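Local coordinates for protein cytochrome P450 RhF (Acinetobacter radioresistens, PDB 6RO8) that probably acts as a heme-dependent monooxygenase, this chain being the cytochrome P450 heme domain of a longer protein that also carries an iron-sulfur and a reductase part, at residues E138-F143 against L177-V182; E170-V175 against R388-I393; I55-S58 against Y63-V66; K29-F34 against K47-Q52. All blocks are in the same frame, centred on the assembly; numbering follows the deposited sequence.

Contact 1 of 4, residues E138-F143 against L177-V182; sequences EEHQHF and LHFLGV
H140, packed between H178 and F179 at the last turn of helix 170-179, is held from behind through ND1, which is hydrogen-bonded to the carbonyl O of N136, one turn earlier in helix 134-155. This bond limits rotation of the imidazole and fixes which end faces its neighbours. The opposite nitrogen makes a packing contact: F179 CA lies 3.4 Å from H140 NE2, and H178 CD2 is 3.7 Å from the same H140 NE2. In cytochrome P450 nomenclature these are helices D and E, and here a cluster of four aromatic residues joins them.

F179 brings its edge toward the face of H140. Its CD1 sits 3.8 Å from H140 CE1, near the rim of the imidazole, and the two planes stand 68° apart. F143 and H178 pair differently, in a face-to-face stack whose centroids are 4.5 Å apart and whose planes differ by only 22°. Both of these side chains have CG anti to the backbone N (F143 chi1 176°), which carries each ring out into the gap between the helices. The two imidazoles, H140 and H178, meet obliquely.

The cluster runs from the surface inward. H178 lies at its exposed end, whereas the buried F179 also touches F132 and the heme itself. On the stacked side, H178 CD2 lies over the centre of the F143 ring, and F143 CE2 reaches H178 CB at 3.9 Å.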
loop_
_atom_site.group_PDB
_atom_site.type_symbol
_atom_site.label_atom_id
_atom_site.label_comp_id
_atom_site.label_asym_id
_atom_site.label_seq_id
_atom_site.Cartn_x
_atom_site.Cartn_y
_atom_site.Cartn_z
ATOM N N GLU A 138 12.439 17.437 1.866
ATOM C CA GLU A 138 12.016 18.821 1.667
ATOM C C GLU A 138 12.085 19.211 0.200
ATOM O O GLU A 138 11.185 19.884 -0.315
ATOM C CB GLU A 138 12.884 19.770 2.488
ATOM C CG GLU A 138 12.238 20.256 3.762
ATOM C CD GLU A 138 13.252 20.468 4.877
ATOM O OE1 GLU A 138 12.985 20.029 6.018
ATOM O OE2 GLU A 138 14.312 21.077 4.613
ATOM N N GLU A 139 13.157 18.816 -0.490
ATOM C CA GLU A 139 13.287 19.246 -1.873
ATOM C C GLU A 139 12.361 18.452 -2.771
ATOM O O GLU A 139 11.851 18.978 -3.762
ATOM C CB GLU A 139 14.759 19.172 -2.311
ATOM C CG GLU A 139 15.629 20.190 -1.571
ATOM C CD GLU A 139 17.127 20.089 -1.936
ATOM O OE1 GLU A 139 17.532 19.112 -2.618
ATOM O OE2 GLU A 139 17.895 21.005 -1.548
ATOM N N HIS A 140 12.096 17.204 -2.415
ATOM C CA HIS A 140 11.093 16.449 -3.149
ATOM C C HIS A 140 9.705 17.066 -2.983
ATOM O O HIS A 140 8.898 17.062 -3.927
ATOM C CB HIS A 140 11.127 14.980 -2.708
ATOM C CG HIS A 140 12.222 14.193 -3.361
ATOM N ND1 HIS A 140 13.467 14.023 -2.794
ATOM C CD2 HIS A 140 12.267 13.564 -4.560
ATOM C CE1 HIS A 140 14.221 13.297 -3.602
ATOM N NE2 HIS A 140 13.517 13.010 -4.683
ATOM N N GLN A 141 9.432 17.639 -1.810
ATOM C CA GLN A 141 8.165 18.326 -1.587
ATOM C C GLN A 141 7.974 19.480 -2.573
ATOM O O GLN A 141 6.915 19.609 -3.199
ATOM C CB GLN A 141 8.108 18.815 -0.140
ATOM C CG GLN A 141 6.752 19.274 0.328
ATOM C CD GLN A 141 6.778 19.724 1.767
ATOM O OE1 GLN A 141 7.786 20.235 2.247
ATOM N NE2 GLN A 141 5.671 19.525 2.470
ATOM N N HIS A 142 8.997 20.328 -2.732
ATOM C CA HIS A 142 8.955 21.369 -3.755
ATOM C C HIS A 142 8.559 20.782 -5.097
ATOM O O HIS A 142 7.747 21.358 -5.831
ATOM C CB HIS A 142 10.318 22.063 -3.873
ATOM C CG HIS A 142 10.369 23.139 -4.922
ATOM N ND1 HIS A 142 9.239 23.691 -5.492
ATOM C CD2 HIS A 142 11.421 23.766 -5.502
ATOM C CE1 HIS A 142 9.591 24.608 -6.375
ATOM N NE2 HIS A 142 10.910 24.674 -6.400
ATOM N N PHE A 143 9.132 19.620 -5.428
ATOM C CA PHE A 143 8.895 19.007 -6.731
ATOM C C PHE A 143 7.452 18.545 -6.858
ATOM O O PHE A 143 6.813 18.757 -7.899
ATOM C CB PHE A 143 9.876 17.850 -6.909
ATOM C CG PHE A 143 9.696 17.065 -8.162
ATOM C CD1 PHE A 143 10.089 17.569 -9.376
ATOM C CD2 PHE A 143 9.174 15.787 -8.117
ATOM C CE1 PHE A 143 9.937 16.816 -10.529
ATOM C CE2 PHE A 143 9.023 15.036 -9.264
ATOM C CZ PHE A 143 9.396 15.548 -10.465
ATOM N N LEU A 177 9.727 7.694 -9.312
ATOM C CA LEU A 177 10.858 7.632 -10.232
ATOM C C LEU A 177 11.931 8.631 -9.840
ATOM O O LEU A 177 13.116 8.292 -9.793
ATOM C CB LEU A 177 10.389 7.902 -11.658
ATOM C CG LEU A 177 9.381 6.891 -12.163
ATOM C CD1 LEU A 177 8.845 7.350 -13.506
ATOM C CD2 LEU A 177 10.082 5.583 -12.274
ATOM N N HIS A 178 11.524 9.858 -9.510
ATOM C CA HIS A 178 12.492 10.898 -9.174
ATOM C C HIS A 178 13.164 10.629 -7.835
ATOM O O HIS A 178 14.373 10.833 -7.700
ATOM C CB HIS A 178 11.812 12.264 -9.174
ATOM C CG HIS A 178 12.771 13.405 -9.148
ATOM N ND1 HIS A 178 13.564 13.733 -10.226
ATOM C CD2 HIS A 178 13.075 14.291 -8.171
ATOM C CE1 HIS A 178 14.315 14.775 -9.914
ATOM N NE2 HIS A 178 14.035 15.136 -8.674
ATOM N N PHE A 179 12.401 10.180 -6.841
ATOM C CA PHE A 179 13.001 9.801 -5.569
ATOM C C PHE A 179 14.010 8.670 -5.752
ATOM O O PHE A 179 15.130 8.737 -5.239
ATOM C CB PHE A 179 11.906 9.402 -4.583
ATOM C CG PHE A 179 12.426 8.977 -3.242
ATOM C CD1 PHE A 179 12.909 9.923 -2.336
ATOM C CD2 PHE A 179 12.413 7.640 -2.875
ATOM C CE1 PHE A 179 13.376 9.529 -1.083
ATOM C CE2 PHE A 179 12.883 7.242 -1.641
ATOM C CZ PHE A 179 13.367 8.187 -0.738
ATOM N N LEU A 180 13.616 7.607 -6.455
ATOM C CA LEU A 180 14.574 6.601 -6.876
ATOM C C LEU A 180 15.471 7.215 -7.941
ATOM O O LEU A 180 15.282 8.351 -8.371
ATOM C CB LEU A 180 13.841 5.366 -7.392
ATOM C CG LEU A 180 12.759 4.851 -6.423
ATOM C CD1 LEU A 180 11.792 3.878 -7.085
ATOM C CD2 LEU A 180 13.398 4.195 -5.218
ATOM N N GLY A 181 16.479 6.503 -8.362
ATOM C CA GLY A 181 17.234 7.195 -9.397
ATOM C C GLY A 181 16.839 6.791 -10.807
ATOM O O GLY A 181 17.706 6.634 -11.675
ATOM N N VAL A 182 15.544 6.613 -11.046
ATOM C CA VAL A 182 15.047 5.793 -12.149
ATOM C C VAL A 182 14.509 6.706 -13.243
ATOM O O VAL A 182 13.584 7.488 -12.989
ATOM C CB VAL A 182 13.968 4.808 -11.676
ATOM C CG1 VAL A 182 13.344 4.099 -12.864
ATOM C CG2 VAL A 182 14.565 3.801 -10.693
#

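Contact 2 of 4, residues E170-V175 against R388-I393; sequences EIPLMV and RMEMCI
The four-helix core of the cytochrome P450 fold contains this buried contact, in which helix 170-179 (helix E) faces helix 384-401 (helix L), the helix that follows the heme-binding cysteine loop. E390 touches P172 and V175 through its carboxylate. OE1 does most of this on the proline side: it comes within 3.2 Å of P172 CA and 3.5 Å of P172 CB, approaching obliquely across the start of the pyrrolidine ring. The other oxygen, OE2, lies 3.6 Å from V175 CG1, and E390 CD also rests near that methyl.

The local helix axes are 11.4 Å apart, a wide spacing that a long side chain can span. E390 does so with CG anti to its own carbonyl carbon (chi1 -62°) and an extended chain beyond, so that the carboxylate is delivered to the surface of the other helix. V175 and E390 run past one another head to tail; the valine has CG1 anti to the backbone N, which brings this methyl rather than CG2 closest to OE2.

No hydrogen bond joins the two segments, and across this contact the carboxylate oxygens meet only carbon. E390 also touches T275 of helix 273-288, and its side chain is about 5 Å from the heme, while V175 packs on V144 of helix 134-155. The N-to-C directions differ by 142°, broadly antiparallel, as expected for helix E against helix L in the conserved four-helix bundle of P450s.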
loop_
_atom_site.group_PDB
_atom_site.type_symbol
_atom_site.label_atom_id
_atom_site.label_comp_id
_atom_site.label_asym_id
_atom_site.label_seq_id
_atom_site.Cartn_x
_atom_site.Cartn_y
_atom_site.Cartn_z
ATOM N N GLU A 170 -0.506 9.557 -11.860
ATOM C CA GLU A 170 0.659 9.958 -12.635
ATOM C C GLU A 170 1.681 10.700 -11.776
ATOM O O GLU A 170 2.889 10.481 -11.911
ATOM C CB GLU A 170 0.192 10.816 -13.793
ATOM C CG GLU A 170 0.980 10.719 -15.047
ATOM C CD GLU A 170 0.513 11.784 -15.987
ATOM O OE1 GLU A 170 -0.715 12.043 -15.983
ATOM O OE2 GLU A 170 1.356 12.400 -16.673
ATOM N N ILE A 171 1.225 11.577 -10.887
ATOM C CA ILE A 171 2.154 12.375 -10.088
ATOM C C ILE A 171 2.895 11.500 -9.076
ATOM O O ILE A 171 4.132 11.565 -9.024
ATOM C CB ILE A 171 1.432 13.555 -9.418
ATOM C CG1 ILE A 171 1.246 14.680 -10.439
ATOM C CG2 ILE A 171 2.213 14.060 -8.214
ATOM C CD1 ILE A 171 0.432 15.856 -9.927
ATOM N N PRO A 172 2.222 10.669 -8.261
ATOM C CA PRO A 172 2.984 9.797 -7.352
ATOM C C PRO A 172 3.990 8.941 -8.085
ATOM O O PRO A 172 5.107 8.752 -7.586
ATOM C CB PRO A 172 1.898 8.945 -6.681
ATOM C CG PRO A 172 0.687 9.753 -6.802
ATOM C CD PRO A 172 0.780 10.415 -8.135
ATOM N N LEU A 173 3.623 8.439 -9.272
ATOM C CA LEU A 173 4.566 7.695 -10.100
ATOM C C LEU A 173 5.800 8.535 -10.415
ATOM O O LEU A 173 6.933 8.118 -10.151
ATOM C CB LEU A 173 3.887 7.244 -11.388
ATOM C CG LEU A 173 4.829 6.511 -12.355
ATOM C CD1 LEU A 173 5.482 5.316 -11.655
ATOM C CD2 LEU A 173 4.115 6.049 -13.632
ATOM N N MET A 174 5.595 9.736 -10.965
ATOM C CA MET A 174 6.720 10.600 -11.302
ATOM C C MET A 174 7.576 10.917 -10.084
ATOM O O MET A 174 8.811 10.880 -10.152
ATOM C CB MET A 174 6.211 11.889 -11.919
ATOM C CG MET A 174 6.073 11.844 -13.396
ATOM S SD MET A 174 5.228 13.358 -13.817
ATOM C CE MET A 174 3.524 12.810 -13.805
ATOM N N VAL A 175 6.940 11.266 -8.970
ATOM C CA VAL A 175 7.679 11.532 -7.742
ATOM C C VAL A 175 8.543 10.321 -7.383
ATOM O O VAL A 175 9.750 10.448 -7.108
ATOM C CB VAL A 175 6.695 11.915 -6.619
ATOM C CG1 VAL A 175 7.384 11.976 -5.278
ATOM C CG2 VAL A 175 6.018 13.263 -6.958
ATOM N N ARG A 388 2.462 10.982 3.088
ATOM C CA ARG A 388 1.688 12.027 3.752
ATOM C C ARG A 388 1.851 13.340 3.020
ATOM O O ARG A 388 0.886 14.083 2.802
ATOM C CB ARG A 388 2.160 12.196 5.190
ATOM C CG ARG A 388 1.753 11.118 6.159
ATOM C CD ARG A 388 2.586 11.192 7.427
ATOM N NE ARG A 388 1.992 10.363 8.467
ATOM C CZ ARG A 388 2.700 9.737 9.395
ATOM N NH1 ARG A 388 4.021 9.853 9.400
ATOM N NH2 ARG A 388 2.095 8.992 10.307
ATOM N N MET A 389 3.098 13.656 2.673
ATOM C CA MET A 389 3.399 14.888 1.968
ATOM C C MET A 389 2.618 14.973 0.662
ATOM O O MET A 389 2.039 16.014 0.355
ATOM C CB MET A 389 4.894 14.950 1.720
ATOM C CG MET A 389 5.352 16.022 0.816
ATOM S SD MET A 389 5.985 15.216 -0.654
ATOM C CE MET A 389 7.555 14.579 -0.102
ATOM N N GLU A 390 2.557 13.883 -0.120
ATOM C CA GLU A 390 1.864 13.981 -1.404
ATOM C C GLU A 390 0.366 14.150 -1.200
ATOM O O GLU A 390 -0.277 14.908 -1.933
ATOM C CB GLU A 390 2.169 12.768 -2.273
ATOM C CG GLU A 390 3.629 12.638 -2.630
ATOM C CD GLU A 390 3.896 11.481 -3.560
ATOM O OE1 GLU A 390 3.285 11.427 -4.646
ATOM O OE2 GLU A 390 4.718 10.619 -3.195
ATOM N N MET A 391 -0.192 13.512 -0.167
ATOM C CA MET A 391 -1.622 13.645 0.091
ATOM C C MET A 391 -1.991 15.072 0.516
ATOM O O MET A 391 -2.978 15.636 0.028
ATOM C CB MET A 391 -2.031 12.615 1.141
ATOM C CG MET A 391 -1.975 11.161 0.611
ATOM S SD MET A 391 -2.225 10.041 1.996
ATOM C CE MET A 391 -3.993 10.181 2.298
ATOM N N CYS A 392 -1.201 15.695 1.393
ATOM C CA CYS A 392 -1.490 17.089 1.768
ATOM C C CYS A 392 -1.465 18.032 0.571
ATOM O O CYS A 392 -2.413 18.802 0.375
ATOM C CB CYS A 392 -0.522 17.548 2.858
ATOM S SG CYS A 392 -0.571 16.467 4.307
ATOM N N ILE A 393 -0.411 17.977 -0.247
ATOM C CA ILE A 393 -0.317 18.897 -1.378
ATOM C C ILE A 393 -1.504 18.714 -2.321
ATOM O O ILE A 393 -2.118 19.696 -2.762
ATOM C CB ILE A 393 1.023 18.725 -2.116
ATOM C CG1 ILE A 393 2.173 19.293 -1.275
ATOM C CG2 ILE A 393 0.997 19.438 -3.465
ATOM C CD1 ILE A 393 3.483 18.515 -1.430
#

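Contact 3 of 4, residues I55-S58 against Y63-V66; sequences IFFS and YWIV
F57 and W64 form the apolar centre of one side of this pairing. F57 CB sits over the six-membered ring of the indole, 3.7 Å from its centroid, in a CH-pi contact, while the phenyl ring beyond stands edge-on above the five-membered ring, its CD1 nearest and the planes at 68°. Having CG anti to the backbone N (chi1 -174°) lays the F57 ring against the backbone of Y63. I55 adds its CG2 methyl to the same side, 3.9 Å from W64 CE3, and V66 completes this face.

On the other face, F56 and I65 leave the sheet together and run alongside each other. F56 holds CG between its backbone N and carbonyl carbon (chi1 64°), which swings the phenyl over I65; I65 CB comes 3.5 Å from F56 CZ, above the ring and toward its rim. The ring is further fixed by stacking on F49.

Backbone bonds frame these side chains. F56 and I65 make a hydrogen-bonded pair: I65 N gives a nearly straight bond of 2.7 Å to F56 O, and F56 N returns one to I65 O. S58 N donates to Y63 O at 3.0 Å, whereas the return bond from Y63 N to S58 O is weak. The polar ends turn to other partners, S58 OG to the carbonyl O of F31 and Y63 OH to R321. Strand 63-66 also pairs, in parallel, with strand 340-343, and strand 55-58 is an outermost strand of the five-stranded mixed sheet: together they are the first hairpin of P450 sheet β1, strands β1-1 and β1-2.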
loop_
_atom_site.group_PDB
_atom_site.type_symbol
_atom_site.label_atom_id
_atom_site.label_comp_id
_atom_site.label_asym_id
_atom_site.label_seq_id
_atom_site.Cartn_x
_atom_site.Cartn_y
_atom_site.Cartn_z
ATOM N N ILE A 55 -10.165 -13.399 16.195
ATOM C CA ILE A 55 -9.168 -14.143 15.445
ATOM C C ILE A 55 -9.798 -15.454 15.016
ATOM O O ILE A 55 -10.334 -16.193 15.849
ATOM C CB ILE A 55 -7.897 -14.400 16.272
ATOM C CG1 ILE A 55 -7.253 -13.064 16.674
ATOM C CG2 ILE A 55 -6.956 -15.298 15.488
ATOM C CD1 ILE A 55 -6.287 -13.150 17.835
ATOM N N PHE A 56 -9.759 -15.734 13.722
ATOM C CA PHE A 56 -10.351 -16.963 13.229
ATOM C C PHE A 56 -9.565 -17.412 12.012
ATOM O O PHE A 56 -8.861 -16.623 11.381
ATOM C CB PHE A 56 -11.837 -16.764 12.910
ATOM C CG PHE A 56 -12.086 -15.780 11.802
ATOM C CD1 PHE A 56 -12.234 -14.423 12.082
ATOM C CD2 PHE A 56 -12.174 -16.212 10.477
ATOM C CE1 PHE A 56 -12.459 -13.516 11.072
ATOM C CE2 PHE A 56 -12.399 -15.306 9.459
ATOM C CZ PHE A 56 -12.550 -13.949 9.764
ATOM N N PHE A 57 -9.666 -18.697 11.703
ATOM C CA PHE A 57 -8.997 -19.253 10.538
ATOM C C PHE A 57 -9.980 -19.381 9.381
ATOM O O PHE A 57 -11.046 -19.991 9.525
ATOM C CB PHE A 57 -8.366 -20.613 10.838
ATOM C CG PHE A 57 -7.559 -21.133 9.702
ATOM C CD1 PHE A 57 -6.297 -20.614 9.452
ATOM C CD2 PHE A 57 -8.076 -22.101 8.839
ATOM C CE1 PHE A 57 -5.545 -21.057 8.380
ATOM C CE2 PHE A 57 -7.319 -22.558 7.757
ATOM C CZ PHE A 57 -6.057 -22.031 7.529
ATOM N N SER A 58 -9.620 -18.813 8.236
ATOM C CA SER A 58 -10.426 -18.941 7.032
ATOM C C SER A 58 -9.850 -20.076 6.184
ATOM O O SER A 58 -8.704 -20.007 5.719
ATOM C CB SER A 58 -10.469 -17.628 6.254
ATOM O OG SER A 58 -11.052 -17.812 4.965
ATOM N N TYR A 63 -5.637 -18.769 5.632
ATOM C CA TYR A 63 -4.972 -17.750 6.430
ATOM C C TYR A 63 -5.722 -17.555 7.736
ATOM O O TYR A 63 -6.953 -17.626 7.771
ATOM C CB TYR A 63 -4.895 -16.396 5.675
ATOM C CG TYR A 63 -3.629 -16.163 4.870
ATOM C CD1 TYR A 63 -3.430 -16.790 3.645
ATOM C CD2 TYR A 63 -2.651 -15.283 5.317
ATOM C CE1 TYR A 63 -2.289 -16.570 2.906
ATOM C CE2 TYR A 63 -1.499 -15.052 4.576
ATOM C CZ TYR A 63 -1.324 -15.701 3.375
ATOM O OH TYR A 63 -0.173 -15.487 2.639
ATOM N N TRP A 64 -4.985 -17.319 8.811
ATOM C CA TRP A 64 -5.638 -16.764 9.982
ATOM C C TRP A 64 -6.040 -15.320 9.691
ATOM O O TRP A 64 -5.340 -14.585 8.977
ATOM C CB TRP A 64 -4.717 -16.823 11.192
ATOM C CG TRP A 64 -4.525 -18.204 11.729
ATOM C CD1 TRP A 64 -3.500 -19.061 11.448
ATOM C CD2 TRP A 64 -5.380 -18.885 12.651
ATOM N NE1 TRP A 64 -3.666 -20.241 12.137
ATOM C CE2 TRP A 64 -4.812 -20.159 12.883
ATOM C CE3 TRP A 64 -6.569 -18.543 13.305
ATOM C CZ2 TRP A 64 -5.394 -21.092 13.740
ATOM C CZ3 TRP A 64 -7.148 -19.473 14.149
ATOM C CH2 TRP A 64 -6.556 -20.733 14.364
ATOM N N ILE A 65 -7.195 -14.920 10.216
ATOM C CA ILE A 65 -7.661 -13.547 10.079
ATOM C C ILE A 65 -7.611 -12.876 11.451
ATOM O O ILE A 65 -8.129 -13.412 12.439
ATOM C CB ILE A 65 -9.072 -13.479 9.464
ATOM C CG1 ILE A 65 -9.178 -14.366 8.216
ATOM C CG2 ILE A 65 -9.445 -12.019 9.172
ATOM C CD1 ILE A 65 -8.694 -13.761 6.936
ATOM N N VAL A 66 -6.978 -11.712 11.509
ATOM C CA VAL A 66 -6.763 -10.978 12.753
ATOM C C VAL A 66 -7.434 -9.620 12.585
ATOM O O VAL A 66 -7.042 -8.834 11.714
ATOM C CB VAL A 66 -5.268 -10.852 13.055
ATOM C CG1 VAL A 66 -5.040 -10.195 14.370
ATOM C CG2 VAL A 66 -4.632 -12.234 13.025
#

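Contact 4 of 4, residues K29-F34 against K47-Q52; sequences KNFDMF and KEFRAQ
F31 and F49 carry this contact alone, through one carbon of each ring above all. F31 CD2 approaches F49 CE2 to 3.9 Å, and F31 CE2 is only a little farther from the same carbon. The ring planes are almost perpendicular, at 89°, and the centroids are 5.8 Å apart, an offset edge-to-face pair in which the edge of F31 is directed toward the face of F49 but meets it near the rim.

The two phenylalanines reach this position by different rotamers. F31, in the loop after helix 20-29, has CG anti to the backbone N (chi1 -168°), and this sends its ring toward helix 47-52. F49 keeps CG anti to the carbonyl carbon instead (chi1 -67°), with CG beside the backbone N, so that the ring points at the loop. Neighbours steady both rings: M33 CG lies in the plane of the F31 ring at its edge, Y38 also touches F31, and F49 packs on L24 of helix 20-29.

Just beyond F31 the loop is shaped by D32, whose OD1 accepts a hydrogen bond of 3.0 Å from the backbone N of F34, two residues on, making an Asx turn; the donor comes from above the carboxylate plane. Its other oxygen, OD2, forms a salt bridge with R204. An aromatic pair thus joins this N-terminal loop to helix 47-52, which probably belongs to the helix A region that precedes the β1 hairpin of P450s.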
loop_
_atom_site.group_PDB
_atom_site.type_symbol
_atom_site.label_atom_id
_atom_site.label_comp_id
_atom_site.label_asym_id
_atom_site.label_seq_id
_atom_site.Cartn_x
_atom_site.Cartn_y
_atom_site.Cartn_z
ATOM N N LYS A 29 -15.016 -19.511 8.859
ATOM C CA LYS A 29 -14.445 -20.603 8.081
ATOM C C LYS A 29 -14.521 -20.305 6.592
ATOM O O LYS A 29 -13.569 -20.563 5.848
ATOM C CB LYS A 29 -15.170 -21.908 8.393
ATOM C CG LYS A 29 -14.640 -23.094 7.600
ATOM C CD LYS A 29 -15.444 -24.374 7.861
ATOM C CE LYS A 29 -16.113 -24.894 6.587
ATOM N NZ LYS A 29 -17.234 -25.834 6.887
ATOM N N ASN A 30 -15.629 -19.730 6.141
ATOM C CA ASN A 30 -15.828 -19.467 4.725
ATOM C C ASN A 30 -15.359 -18.093 4.293
ATOM O O ASN A 30 -15.674 -17.676 3.178
ATOM C CB ASN A 30 -17.303 -19.631 4.378
ATOM C CG ASN A 30 -17.767 -21.040 4.572
ATOM O OD1 ASN A 30 -17.021 -21.972 4.301
ATOM N ND2 ASN A 30 -18.991 -21.214 5.054
ATOM N N PHE A 31 -14.628 -17.373 5.132
ATOM C CA PHE A 31 -14.443 -15.960 4.853
ATOM C C PHE A 31 -13.565 -15.786 3.623
ATOM O O PHE A 31 -12.396 -16.192 3.614
ATOM C CB PHE A 31 -13.856 -15.226 6.056
ATOM C CG PHE A 31 -13.917 -13.732 5.909
ATOM C CD1 PHE A 31 -12.941 -13.056 5.201
ATOM C CD2 PHE A 31 -14.972 -13.003 6.442
ATOM C CE1 PHE A 31 -13.004 -11.678 5.038
ATOM C CE2 PHE A 31 -15.039 -11.612 6.275
ATOM C CZ PHE A 31 -14.056 -10.958 5.563
ATOM N N ASP A 32 -14.145 -15.191 2.582
ATOM C CA ASP A 32 -13.466 -14.956 1.313
ATOM C C ASP A 32 -13.291 -13.455 1.092
ATOM O O ASP A 32 -14.275 -12.722 0.920
ATOM C CB ASP A 32 -14.248 -15.583 0.161
ATOM C CG ASP A 32 -13.467 -15.597 -1.135
ATOM O OD1 ASP A 32 -12.365 -15.011 -1.190
ATOM O OD2 ASP A 32 -13.951 -16.212 -2.106
ATOM N N MET A 33 -12.033 -13.011 1.049
ATOM C CA MET A 33 -11.762 -11.598 0.808
ATOM C C MET A 33 -12.189 -11.143 -0.590
ATOM O O MET A 33 -12.389 -9.943 -0.802
ATOM C CB MET A 33 -10.286 -11.302 1.047
ATOM C CG MET A 33 -9.968 -11.264 2.513
ATOM S SD MET A 33 -8.209 -11.065 2.822
ATOM C CE MET A 33 -8.163 -10.614 4.561
ATOM N N PHE A 34 -12.371 -12.056 -1.536
ATOM C CA PHE A 34 -12.824 -11.652 -2.857
ATOM C C PHE A 34 -14.343 -11.660 -2.985
ATOM O O PHE A 34 -14.869 -11.313 -4.046
ATOM C CB PHE A 34 -12.166 -12.536 -3.918
ATOM C CG PHE A 34 -10.673 -12.391 -3.960
ATOM C CD1 PHE A 34 -10.088 -11.362 -4.673
ATOM C CD2 PHE A 34 -9.853 -13.272 -3.259
ATOM C CE1 PHE A 34 -8.697 -11.208 -4.692
ATOM C CE2 PHE A 34 -8.465 -13.124 -3.276
ATOM C CZ PHE A 34 -7.887 -12.089 -3.988
ATOM N N LYS A 47 -16.744 -6.545 11.025
ATOM C CA LYS A 47 -17.286 -5.917 12.221
ATOM C C LYS A 47 -17.818 -6.950 13.223
ATOM O O LYS A 47 -17.465 -6.907 14.410
ATOM C CB LYS A 47 -18.368 -4.914 11.828
ATOM C CG LYS A 47 -18.723 -3.989 12.968
ATOM C CD LYS A 47 -19.352 -2.719 12.460
ATOM C CE LYS A 47 -19.412 -1.686 13.551
ATOM N NZ LYS A 47 -20.248 -0.536 13.119
ATOM N N GLU A 48 -18.672 -7.882 12.775
ATOM C CA GLU A 48 -19.149 -8.929 13.682
ATOM C C GLU A 48 -17.981 -9.674 14.311
ATOM O O GLU A 48 -18.029 -10.056 15.489
ATOM C CB GLU A 48 -20.036 -9.940 12.950
ATOM C CG GLU A 48 -21.172 -9.414 12.096
ATOM C CD GLU A 48 -21.636 -10.465 11.073
ATOM O OE1 GLU A 48 -20.906 -10.724 10.080
ATOM O OE2 GLU A 48 -22.719 -11.057 11.280
ATOM N N PHE A 49 -16.923 -9.901 13.528
ATOM C CA PHE A 49 -15.782 -10.662 14.025
ATOM C C PHE A 49 -14.990 -9.874 15.064
ATOM O O PHE A 49 -14.549 -10.447 16.069
ATOM C CB PHE A 49 -14.892 -11.092 12.860
ATOM C CG PHE A 49 -15.544 -12.089 11.941
ATOM C CD1 PHE A 49 -15.531 -13.443 12.248
ATOM C CD2 PHE A 49 -16.178 -11.670 10.779
ATOM C CE1 PHE A 49 -16.128 -14.367 11.402
ATOM C CE2 PHE A 49 -16.782 -12.595 9.922
ATOM C CZ PHE A 49 -16.759 -13.942 10.236
ATOM N N ARG A 50 -14.792 -8.565 14.849
ATOM C CA ARG A 50 -14.220 -7.750 15.915
ATOM C C ARG A 50 -14.998 -7.944 17.206
ATOM O O ARG A 50 -14.409 -8.022 18.291
ATOM C CB ARG A 50 -14.189 -6.261 15.532
ATOM C CG ARG A 50 -13.213 -5.932 14.426
ATOM C CD ARG A 50 -12.847 -4.446 14.362
ATOM N NE ARG A 50 -13.956 -3.562 13.999
ATOM C CZ ARG A 50 -14.454 -3.439 12.775
ATOM N NH1 ARG A 50 -13.962 -4.168 11.792
ATOM N NH2 ARG A 50 -15.449 -2.589 12.537
ATOM N N ALA A 51 -16.312 -8.086 17.095
ATOM C CA ALA A 51 -17.170 -8.162 18.267
ATOM C C ALA A 51 -17.084 -9.517 18.965
ATOM O O ALA A 51 -16.870 -9.572 20.181
ATOM C CB ALA A 51 -18.614 -7.862 17.874
ATOM N N GLN A 52 -17.249 -10.623 18.220
ATOM C CA GLN A 52 -17.455 -11.930 18.840
ATOM C C GLN A 52 -16.540 -13.048 18.344
ATOM O O GLN A 52 -16.711 -14.191 18.782
ATOM C CB GLN A 52 -18.920 -12.385 18.665
ATOM C CG GLN A 52 -19.976 -11.315 18.958
ATOM C CD GLN A 52 -20.227 -11.122 20.451
ATOM O OE1 GLN A 52 -19.784 -11.924 21.274
ATOM N NE2 GLN A 52 -20.919 -10.042 20.804
#

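In the fold
The four contacts fall into two groups on opposite sides of the chain's centre. Contacts 1 and 2 share helix 170-179 and belong to the helical part of the P450 fold near the heme; they touch where Q141 packs on M389 and I393 and where F143 reaches V175. Contacts 3 and 4, about 34 to 40 Å away between centres, belong to the N-terminal region around the main sheet, joined by a probable hydrogen bond from S58 to the F31 carbonyl as well as by aromatic packing. Contacts 2 and 3 are buried, 1 and 4 partly so. Rings meet in contacts 1, 3 and 4, but only contact 3 adds strand pairing; contact 2 sets a carboxylate against carbon.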